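Local coordinates for L protein (CAS virus, PDB 5MV0) that probably cleaves capped host RNA through its N-terminal endonuclease domain, supplying primers for the viral polymerase by cap-snatching, at residues B[14-28]-B[41-55]. Numbering follows the deposited sequence.
Sequences ILEILSIEPDLYKQS and AIRLRATIHELNCCR
In the helical lobe of the cap-snatching endonuclease domain, the end of helix 4-20 and the 3-10 turn that follows it, 22-27, pack along helix 34-57 over residues 41-55, with Leu24 and Leu44 at the heart of the contact. Leu24 spreads its two methyls along the helix: CD1 lies 3.6 Å from Ile48 CG1, while CD2 meets Thr47 CG2 and Leu51 CD2. Leu44, with CG anti to its backbone N (chi1 -175°), sends CD2 tip to tip against Ile17 CG2 at 4.0 Å and CD1 against Leu18 CD2. The axes of segments 14-20 and 41-55 come no closer than 11.8 Å and run 26° from parallel; the chain after Ile20 turns back so that the 3-10 turn covers the same helix. Helix 155-170 also packs on Ile17. Toward the end of segment 41-55, Glu21, Asp23 and Arg55 form a salt-bridge network. Arg55 grips Glu21 end-on, NH2 to OE1 and NH1 to OE2, each 2.8 Å and on the syn side, though the carboxylate and guanidinium planes are twisted 37° apart; Asp23 OD2 adds a weak, longer bond to NH2. Glu21 OE2 also accepts from Asn152 ND2, probably favouring its charged form. Nearer the start of segment 41-55, in the conformer modelled here, the bent Arg43 chain lays its guanidinium face against the Gln27 carbonyl oxygen without a hydrogen bond.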
ATOM      1  N   ILE B  14      -1.303  -1.939  -9.890  1.00 10.96           N
ATOM      2  CA  ILE B  14      -0.107  -1.916  -9.047  1.00 11.55           C
ATOM      3  C   ILE B  14      -0.350  -1.072  -7.801  1.00 12.49           C
ATOM      4  O   ILE B  14       0.014  -1.460  -6.677  1.00 13.41           O
ATOM      5  CB  ILE B  14       1.101  -1.410  -9.860  1.00 12.78           C
ATOM      6  CG1 ILE B  14       1.462  -2.415 -10.969  1.00 13.40           C
ATOM      7  CG2 ILE B  14       2.271  -1.152  -8.953  1.00 14.53           C
ATOM      8  CD1 ILE B  14       2.626  -1.941 -11.852  1.00 14.36           C
ATOM      9  N   LEU B  15      -0.982   0.088  -7.972  1.00 13.20           N
ATOM     10  CA  LEU B  15      -1.280   0.939  -6.824  1.00 14.34           C
ATOM     11  C   LEU B  15      -2.142   0.206  -5.808  1.00 12.68           C
ATOM     12  O   LEU B  15      -1.918   0.323  -4.592  1.00 12.87           O
ATOM     13  CB  LEU B  15      -1.978   2.227  -7.276  1.00 13.35           C
ATOM     14  CG  LEU B  15      -1.084   3.281  -7.952  1.00 18.05           C
ATOM     15  CD1 LEU B  15      -1.911   4.339  -8.688  1.00 19.17           C
ATOM     16  CD2 LEU B  15      -0.184   3.956  -6.940  1.00 18.65           C
ATOM     17  N   GLU B  16      -3.141  -0.544  -6.279  1.00 12.93           N
ATOM     18  CA  GLU B  16      -4.011  -1.253  -5.345  1.00 14.21           C
ATOM     19  C   GLU B  16      -3.254  -2.354  -4.617  1.00 16.31           C
ATOM     20  O   GLU B  16      -3.423  -2.538  -3.403  1.00 12.02           O
ATOM     21  CB  GLU B  16      -5.230  -1.842  -6.069  1.00 13.65           C
ATOM     22  CG  GLU B  16      -6.214  -2.489  -5.094  1.00 14.99           C
ATOM     23  CD  GLU B  16      -7.518  -2.951  -5.723  1.00 16.76           C
ATOM     24  OE1 GLU B  16      -8.508  -3.138  -4.975  1.00 16.46           O
ATOM     25  OE2 GLU B  16      -7.560  -3.137  -6.959  1.00 18.38           O
ATOM     26  N   ILE B  17      -2.438  -3.118  -5.348  1.00 11.33           N
ATOM     27  CA  ILE B  17      -1.642  -4.178  -4.723  1.00 12.96           C
ATOM     28  C   ILE B  17      -0.722  -3.620  -3.652  1.00 10.31           C
ATOM     29  O   ILE B  17      -0.580  -4.201  -2.563  1.00 13.20           O
ATOM     30  CB  ILE B  17      -0.835  -4.937  -5.793  1.00 13.20           C
ATOM     31  CG1 ILE B  17      -1.786  -5.753  -6.675  1.00 12.50           C
ATOM     32  CG2 ILE B  17       0.205  -5.833  -5.115  1.00 12.51           C
ATOM     33  CD1 ILE B  17      -1.067  -6.412  -7.864  1.00 13.17           C
ATOM     34  N   LEU B  18      -0.049  -2.510  -3.948  1.00 10.11           N
ATOM     35  CA  LEU B  18       0.857  -1.934  -2.969  1.00 13.52           C
ATOM     36  C   LEU B  18       0.113  -1.309  -1.794  1.00 12.32           C
ATOM     37  O   LEU B  18       0.712  -1.134  -0.730  1.00 15.06           O
ATOM     38  CB  LEU B  18       1.777  -0.899  -3.640  1.00 12.03           C
ATOM     39  CG  LEU B  18       2.647  -1.445  -4.795  1.00 18.10           C
ATOM     40  CD1 LEU B  18       3.615  -0.378  -5.305  1.00 16.09           C
ATOM     41  CD2 LEU B  18       3.405  -2.708  -4.428  1.00 15.97           C
ATOM     42  N   SER B  19      -1.164  -0.955  -1.965  1.00 11.61           N
ATOM     43  CA  SER B  19      -1.971  -0.525  -0.823  1.00 13.11           C
ATOM     44  C   SER B  19      -2.312  -1.702   0.082  1.00 16.24           C
ATOM     45  O   SER B  19      -2.340  -1.565   1.316  1.00 17.09           O
ATOM     46  CB  SER B  19      -3.251   0.152  -1.314  1.00 13.84           C
ATOM     47  OG  SER B  19      -2.969   1.270  -2.159  1.00 14.36           O
ATOM     48  N   ILE B  20      -2.599  -2.858  -0.524  1.00 16.55           N
ATOM     49  CA  ILE B  20      -3.004  -4.050   0.221  1.00 19.47           C
ATOM     50  C   ILE B  20      -1.822  -4.659   0.969  1.00 22.30           C
ATOM     51  O   ILE B  20      -1.971  -5.134   2.100  1.00 19.17           O
ATOM     52  CB  ILE B  20      -3.636  -5.066  -0.748  1.00 16.35           C
ATOM     53  CG1 ILE B  20      -4.953  -4.534  -1.309  1.00 16.40           C
ATOM     54  CG2 ILE B  20      -3.838  -6.430  -0.066  1.00 18.47           C
ATOM     55  CD1 ILE B  20      -5.534  -5.389  -2.456  1.00 16.14           C
ATOM     56  N   GLU B  21      -0.638  -4.686   0.343  1.00 17.16           N
ATOM     57  CA  GLU B  21       0.579  -5.264   0.928  1.00 16.97           C
ATOM     58  C   GLU B  21       1.710  -4.257   0.805  1.00 18.64           C
ATOM     59  O   GLU B  21       2.572  -4.375  -0.081  1.00 19.15           O
ATOM     60  CB  GLU B  21       0.980  -6.576   0.242  1.00 22.94           C
ATOM     61  CG  GLU B  21       0.189  -7.793   0.674  1.00 30.38           C
ATOM     62  CD  GLU B  21       0.634  -8.358   2.026  1.00 29.89           C
ATOM     63  OE1 GLU B  21       1.458  -7.726   2.741  1.00 24.42           O
ATOM     64  OE2 GLU B  21       0.162  -9.460   2.354  1.00 32.85           O
ATOM     65  N   PRO B  22       1.744  -3.249   1.684  1.00 16.01           N
ATOM     66  CA  PRO B  22       2.713  -2.150   1.527  1.00 16.32           C
ATOM     67  C   PRO B  22       4.161  -2.537   1.759  1.00 17.86           C
ATOM     68  O   PRO B  22       5.044  -1.732   1.428  1.00 16.70           O
ATOM     69  CB  PRO B  22       2.245  -1.119   2.573  1.00 16.63           C
ATOM     70  CG  PRO B  22       0.803  -1.440   2.801  1.00 18.25           C
ATOM     71  CD  PRO B  22       0.734  -2.949   2.711  1.00 15.91           C
ATOM     72  N   ASP B  23       4.451  -3.714   2.320  1.00 20.66           N
ATOM     73  CA  ASP B  23       5.838  -4.177   2.347  1.00 25.61           C
ATOM     74  C   ASP B  23       6.426  -4.296   0.947  1.00 28.37           C
ATOM     75  O   ASP B  23       7.651  -4.279   0.790  1.00 24.70           O
ATOM     76  CB  ASP B  23       5.952  -5.532   3.047  1.00 26.13           C
ATOM     77  CG  ASP B  23       5.797  -5.427   4.550  1.00 34.43           C
ATOM     78  OD1 ASP B  23       5.973  -4.318   5.095  1.00 38.41           O
ATOM     79  OD2 ASP B  23       5.498  -6.460   5.184  1.00 45.60           O
ATOM     80  N   LEU B  24       5.580  -4.426  -0.075  1.00 21.58           N
ATOM     81  CA  LEU B  24       6.079  -4.513  -1.440  1.00 22.24           C
ATOM     82  C   LEU B  24       6.474  -3.155  -2.007  1.00 24.70           C
ATOM     83  O   LEU B  24       7.164  -3.112  -3.037  1.00 19.72           O
ATOM     84  CB  LEU B  24       5.016  -5.152  -2.338  1.00 19.82           C
ATOM     85  CG  LEU B  24       4.592  -6.587  -2.008  1.00 25.69           C
ATOM     86  CD1 LEU B  24       3.287  -6.924  -2.716  1.00 26.62           C
ATOM     87  CD2 LEU B  24       5.682  -7.543  -2.430  1.00 21.27           C
ATOM     88  N   TYR B  25       6.030  -2.056  -1.374  1.00 16.68           N
ATOM     89  CA  TYR B  25       6.263  -0.723  -1.933  1.00 17.84           C
ATOM     90  C   TYR B  25       7.745  -0.478  -2.189  1.00 21.90           C
ATOM     91  O   TYR B  25       8.120   0.115  -3.211  1.00 19.05           O
ATOM     92  CB  TYR B  25       5.712   0.356  -0.991  1.00 18.22           C
ATOM     93  CG  TYR B  25       6.233   1.749  -1.311  1.00 20.95           C
ATOM     94  CD1 TYR B  25       7.257   2.321  -0.559  1.00 19.84           C
ATOM     95  CD2 TYR B  25       5.720   2.475  -2.385  1.00 20.75           C
ATOM     96  CE1 TYR B  25       7.747   3.584  -0.852  1.00 21.95           C
ATOM     97  CE2 TYR B  25       6.208   3.740  -2.687  1.00 17.75           C
ATOM     98  CZ  TYR B  25       7.218   4.283  -1.919  1.00 19.08           C
ATOM     99  OH  TYR B  25       7.715   5.523  -2.224  1.00 20.58           O
ATOM    100  N   LYS B  26       8.605  -0.922  -1.274  1.00 20.88           N
ATOM    101  CA  LYS B  26      10.021  -0.568  -1.407  1.00 24.33           C
ATOM    102  C   LYS B  26      10.701  -1.325  -2.536  1.00 25.59           C
ATOM    103  O   LYS B  26      11.781  -0.925  -2.975  1.00 29.32           O
ATOM    104  CB  LYS B  26      10.765  -0.809  -0.093  1.00 23.46           C
ATOM    105  CG  LYS B  26      10.572  -2.188   0.522  1.00 34.25           C
ATOM    106  CD  LYS B  26      11.257  -2.264   1.887  1.00 33.66           C
ATOM    107  CE  LYS B  26      10.921  -3.563   2.610  1.00 39.94           C
ATOM    108  NZ  LYS B  26       9.477  -3.603   3.019  1.00 39.05           N
ATOM    109  N   GLN B  27      10.084  -2.389  -3.031  1.00 24.50           N
ATOM    110  CA  GLN B  27      10.629  -3.208  -4.099  0.69 27.26           C
ATOM    111  C   GLN B  27       9.966  -2.945  -5.440  1.00 28.11           C
ATOM    112  O   GLN B  27      10.258  -3.645  -6.412  1.00 28.46           O
ATOM    113  CB  GLN B  27      10.476  -4.685  -3.749  0.69 28.28           C
ATOM    114  CG  GLN B  27      11.345  -5.151  -2.617  0.69 31.22           C
ATOM    115  CD  GLN B  27      11.269  -6.641  -2.471  0.69 33.61           C
ATOM    116  OE1 GLN B  27      10.278  -7.172  -1.960  0.69 28.39           O
ATOM    117  NE2 GLN B  27      12.300  -7.340  -2.949  0.69 26.40           N
ATOM    118  N   SER B  28       9.079  -1.963  -5.522  1.00 21.70           N
ATOM    119  CA  SER B  28       8.311  -1.792  -6.740  1.00 17.75           C
ATOM    120  C   SER B  28       8.408  -0.355  -7.219  1.00 25.23           C
ATOM    121  O   SER B  28       9.132   0.474  -6.657  1.00 26.11           O
ATOM    122  CB  SER B  28       6.855  -2.220  -6.528  1.00 22.17           C
ATOM    123  OG  SER B  28       6.275  -2.604  -7.770  1.00 26.25           O
ATOM    124  N   ALA B  41       5.504  -4.668 -13.302  1.00 12.12           N
ATOM    125  CA  ALA B  41       4.395  -5.556 -12.969  1.00 15.72           C
ATOM    126  C   ALA B  41       4.835  -7.012 -12.943  1.00 16.95           C
ATOM    127  O   ALA B  41       4.457  -7.767 -12.039  1.00 15.22           O
ATOM    128  CB  ALA B  41       3.267  -5.358 -13.980  1.00 12.63           C
ATOM    129  N   ILE B  42       5.642  -7.422 -13.928  1.00 13.89           N
ATOM    130  CA  ILE B  42       6.158  -8.789 -13.966  1.00 13.23           C
ATOM    131  C   ILE B  42       7.057  -9.061 -12.768  1.00 12.18           C
ATOM    132  O   ILE B  42       6.963 -10.121 -12.131  1.00 13.19           O
ATOM    133  CB  ILE B  42       6.878  -9.033 -15.305  1.00 15.84           C
ATOM    134  CG1 ILE B  42       5.850  -9.024 -16.437  1.00 16.39           C
ATOM    135  CG2 ILE B  42       7.719 -10.335 -15.265  1.00 16.72           C
ATOM    136  CD1 ILE B  42       6.461  -8.811 -17.835  1.00 19.81           C
ATOM    137  N   ARG B  43       7.889  -8.092 -12.521  1.00 12.62           N
ATOM    138  CA  ARG B  43       8.742  -8.292 -11.218  0.54 17.30           C
ATOM    139  C   ARG B  43       7.883  -8.360  -9.861  1.00 16.01           C
ATOM    140  O   ARG B  43       8.023  -9.210  -8.970  1.00 13.01           O
ATOM    141  CB  ARG B  43       9.770  -7.168 -11.088  0.54 17.05           C
ATOM    142  CG  ARG B  43      10.669  -7.323  -9.859  0.54 20.17           C
ATOM    143  CD  ARG B  43      10.919  -5.984  -9.187  0.54 24.91           C
ATOM    144  NE  ARG B  43       9.771  -5.130  -9.419  0.54 29.46           N
ATOM    145  CZ  ARG B  43       8.696  -5.079  -8.645  0.54 24.95           C
ATOM    146  NH1 ARG B  43       8.623  -5.819  -7.523  0.54 13.22           N
ATOM    147  NH2 ARG B  43       7.711  -4.273  -9.005  0.54 10.97           N
ATOM    148  N   LEU B  44       6.839  -7.538  -9.889  1.00 14.02           N
ATOM    149  CA  LEU B  44       5.965  -7.553  -8.713  1.00 14.75           C
ATOM    150  C   LEU B  44       5.261  -8.897  -8.561  1.00 13.10           C
ATOM    151  O   LEU B  44       5.118  -9.419  -7.446  1.00 14.52           O
ATOM    152  CB  LEU B  44       4.950  -6.417  -8.820  1.00 10.25           C
ATOM    153  CG  LEU B  44       4.007  -6.197  -7.625  1.00 16.04           C
ATOM    154  CD1 LEU B  44       4.805  -5.890  -6.355  1.00 12.67           C
ATOM    155  CD2 LEU B  44       2.965  -5.098  -7.936  1.00 15.98           C
ATOM    156  N   ARG B  45       4.814  -9.476  -9.669  1.00 11.73           N
ATOM    157  CA  ARG B  45       4.207 -10.804  -9.608  1.00 16.42           C
ATOM    158  C   ARG B  45       5.142 -11.810  -8.935  1.00 14.88           C
ATOM    159  O   ARG B  45       4.731 -12.563  -8.035  1.00 17.55           O
ATOM    160  CB  ARG B  45       3.841 -11.231 -11.025  1.00 14.33           C
ATOM    161  CG  ARG B  45       3.376 -12.643 -11.206  1.00 16.22           C
ATOM    162  CD  ARG B  45       2.885 -12.803 -12.649  1.00 19.02           C
ATOM    163  NE  ARG B  45       2.452 -14.163 -12.920  1.00 21.81           N
ATOM    164  CZ  ARG B  45       3.260 -15.129 -13.345  1.00 24.24           C
ATOM    165  NH1 ARG B  45       4.550 -14.881 -13.556  1.00 22.63           N
ATOM    166  NH2 ARG B  45       2.779 -16.343 -13.552  1.00 22.86           N
ATOM    167  N   ALA B  46       6.415 -11.817  -9.345  1.00 14.71           N
ATOM    168  CA  ALA B  46       7.393 -12.722  -8.749  1.00 13.12           C
ATOM    169  C   ALA B  46       7.665 -12.369  -7.292  1.00 15.29           C
ATOM    170  O   ALA B  46       7.849 -13.266  -6.459  1.00 13.70           O
ATOM    171  CB  ALA B  46       8.696 -12.696  -9.557  1.00 14.04           C
ATOM    172  N   THR B  47       7.708 -11.070  -6.966  1.00 12.35           N
ATOM    173  CA  THR B  47       8.000 -10.650  -5.591  1.00 12.67           C
ATOM    174  C   THR B  47       6.861 -11.011  -4.639  1.00 15.92           C
ATOM    175  O   THR B  47       7.104 -11.351  -3.473  1.00 15.82           O
ATOM    176  CB  THR B  47       8.272  -9.140  -5.541  1.00 20.66           C
ATOM    177  OG1 THR B  47       9.399  -8.827  -6.362  1.00 17.68           O
ATOM    178  CG2 THR B  47       8.588  -8.709  -4.143  1.00 27.49           C
ATOM    179  N   ILE B  48       5.612 -10.904  -5.103  1.00 15.04           N
ATOM    180  CA  ILE B  48       4.468 -11.335  -4.296  1.00 17.41           C
ATOM    181  C   ILE B  48       4.586 -12.824  -3.951  1.00 20.15           C
ATOM    182  O   ILE B  48       4.388 -13.244  -2.797  1.00 15.89           O
ATOM    183  CB  ILE B  48       3.152 -11.018  -5.037  1.00 17.62           C
ATOM    184  CG1 ILE B  48       2.983  -9.490  -5.181  1.00 14.59           C
ATOM    185  CG2 ILE B  48       1.955 -11.644  -4.325  1.00 15.72           C
ATOM    186  CD1 ILE B  48       1.840  -9.070  -6.117  1.00 17.15           C
ATOM    187  N   HIS B  49       4.908 -13.642  -4.949  1.00 13.32           N
ATOM    188  CA  HIS B  49       5.140 -15.065  -4.711  1.00 17.99           C
ATOM    189  C   HIS B  49       6.216 -15.289  -3.648  1.00 21.37           C
ATOM    190  O   HIS B  49       6.016 -16.074  -2.709  1.00 18.31           O
ATOM    191  CB  HIS B  49       5.533 -15.737  -6.023  1.00 22.49           C
ATOM    192  CG  HIS B  49       5.753 -17.210  -5.915  1.00 19.63           C
ATOM    193  ND1 HIS B  49       4.774 -18.081  -5.488  1.00 17.93           N
ATOM    194  CD2 HIS B  49       6.834 -17.971  -6.214  1.00 20.67           C
ATOM    195  CE1 HIS B  49       5.243 -19.317  -5.523  1.00 22.04           C
ATOM    196  NE2 HIS B  49       6.490 -19.278  -5.966  1.00 20.06           N
ATOM    197  N   GLU B  50       7.377 -14.626  -3.795  1.00 15.76           N
ATOM    198  CA  GLU B  50       8.452 -14.755  -2.808  1.00 18.58           C
ATOM    199  C   GLU B  50       7.976 -14.362  -1.424  1.00 19.57           C
ATOM    200  O   GLU B  50       8.264 -15.045  -0.438  1.00 17.69           O
ATOM    201  CB  GLU B  50       9.648 -13.868  -3.163  1.00 15.89           C
ATOM    202  CG  GLU B  50      10.419 -14.202  -4.408  1.00 19.84           C
ATOM    203  CD  GLU B  50      11.353 -13.041  -4.795  1.00 21.69           C
ATOM    204  OE1 GLU B  50      11.489 -12.074  -3.997  1.00 24.67           O
ATOM    205  OE2 GLU B  50      11.934 -13.086  -5.896  1.00 27.49           O
ATOM    206  N   LEU B  51       7.293 -13.220  -1.327  1.00 14.66           N
ATOM    207  CA  LEU B  51       6.811 -12.739  -0.035  1.00 19.18           C
ATOM    208  C   LEU B  51       5.917 -13.768   0.647  1.00 17.42           C
ATOM    209  O   LEU B  51       6.082 -14.069   1.835  1.00 18.49           O
ATOM    210  CB  LEU B  51       6.044 -11.426  -0.215  1.00 16.17           C
ATOM    211  CG  LEU B  51       5.455 -10.852   1.078  1.00 20.12           C
ATOM    212  CD1 LEU B  51       6.561 -10.742   2.134  1.00 26.93           C
ATOM    213  CD2 LEU B  51       4.811  -9.499   0.822  1.00 24.61           C
ATOM    214  N   ASN B  52       4.944 -14.300  -0.084  1.00 17.34           N
ATOM    215  CA  ASN B  52       3.994 -15.193   0.558  1.00 19.45           C
ATOM    216  C   ASN B  52       4.605 -16.556   0.867  1.00 25.54           C
ATOM    217  O   ASN B  52       4.226 -17.185   1.863  1.00 22.39           O
ATOM    218  CB  ASN B  52       2.752 -15.285  -0.308  1.00 16.25           C
ATOM    219  CG  ASN B  52       1.952 -13.987  -0.266  1.00 20.42           C
ATOM    220  OD1 ASN B  52       1.808 -13.386   0.800  1.00 22.16           O
ATOM    221  ND2 ASN B  52       1.465 -13.535  -1.413  1.00 14.40           N
ATOM    222  N   CYS B  53       5.558 -17.020   0.056  1.00 17.26           N
ATOM    223  CA  CYS B  53       6.305 -18.219   0.439  1.00 20.29           C
ATOM    224  C   CYS B  53       7.061 -17.987   1.739  1.00 23.93           C
ATOM    225  O   CYS B  53       7.062 -18.849   2.628  1.00 24.01           O
ATOM    226  CB  CYS B  53       7.262 -18.645  -0.680  1.00 19.13           C
ATOM    227  SG  CYS B  53       6.458 -19.322  -2.146  1.00 20.66           S
ATOM    228  N   CYS B  54       7.679 -16.808   1.887  1.00 18.50           N
ATOM    229  CA  CYS B  54       8.384 -16.485   3.124  1.00 20.79           C
ATOM    230  C   CYS B  54       7.434 -16.462   4.307  1.00 28.64           C
ATOM    231  O   CYS B  54       7.735 -17.018   5.368  1.00 24.11           O
ATOM    232  CB  CYS B  54       9.093 -15.142   3.003  1.00 23.74           C
ATOM    233  SG  CYS B  54      10.522 -15.171   1.923  1.00 21.92           S
ATOM    234  N   ARG B  55       6.286 -15.796   4.148  1.00 22.83           N
ATOM    235  CA  ARG B  55       5.296 -15.770   5.216  1.00 24.85           C
ATOM    236  C   ARG B  55       4.841 -17.174   5.592  1.00 22.11           C
ATOM    237  O   ARG B  55       4.717 -17.489   6.780  1.00 25.05           O
ATOM    238  CB  ARG B  55       4.095 -14.926   4.799  1.00 27.60           C
ATOM    239  CG  ARG B  55       4.438 -13.486   4.506  1.00 30.26           C
ATOM    240  CD  ARG B  55       3.539 -12.579   5.290  1.00 32.02           C
ATOM    241  NE  ARG B  55       3.858 -11.172   5.104  1.00 33.21           N
ATOM    242  CZ  ARG B  55       3.021 -10.307   4.548  1.00 31.04           C
ATOM    243  NH1 ARG B  55       1.842 -10.737   4.126  1.00 32.13           N
ATOM    244  NH2 ARG B  55       3.353  -9.026   4.420  1.00 30.94           N
TER
HETATM  245  O   HOH W   1       0.041 -11.281   0.634  1.00 26.81           O
HETATM  246  O   HOH W   2      13.761 -10.098  -3.626  1.00 31.63           O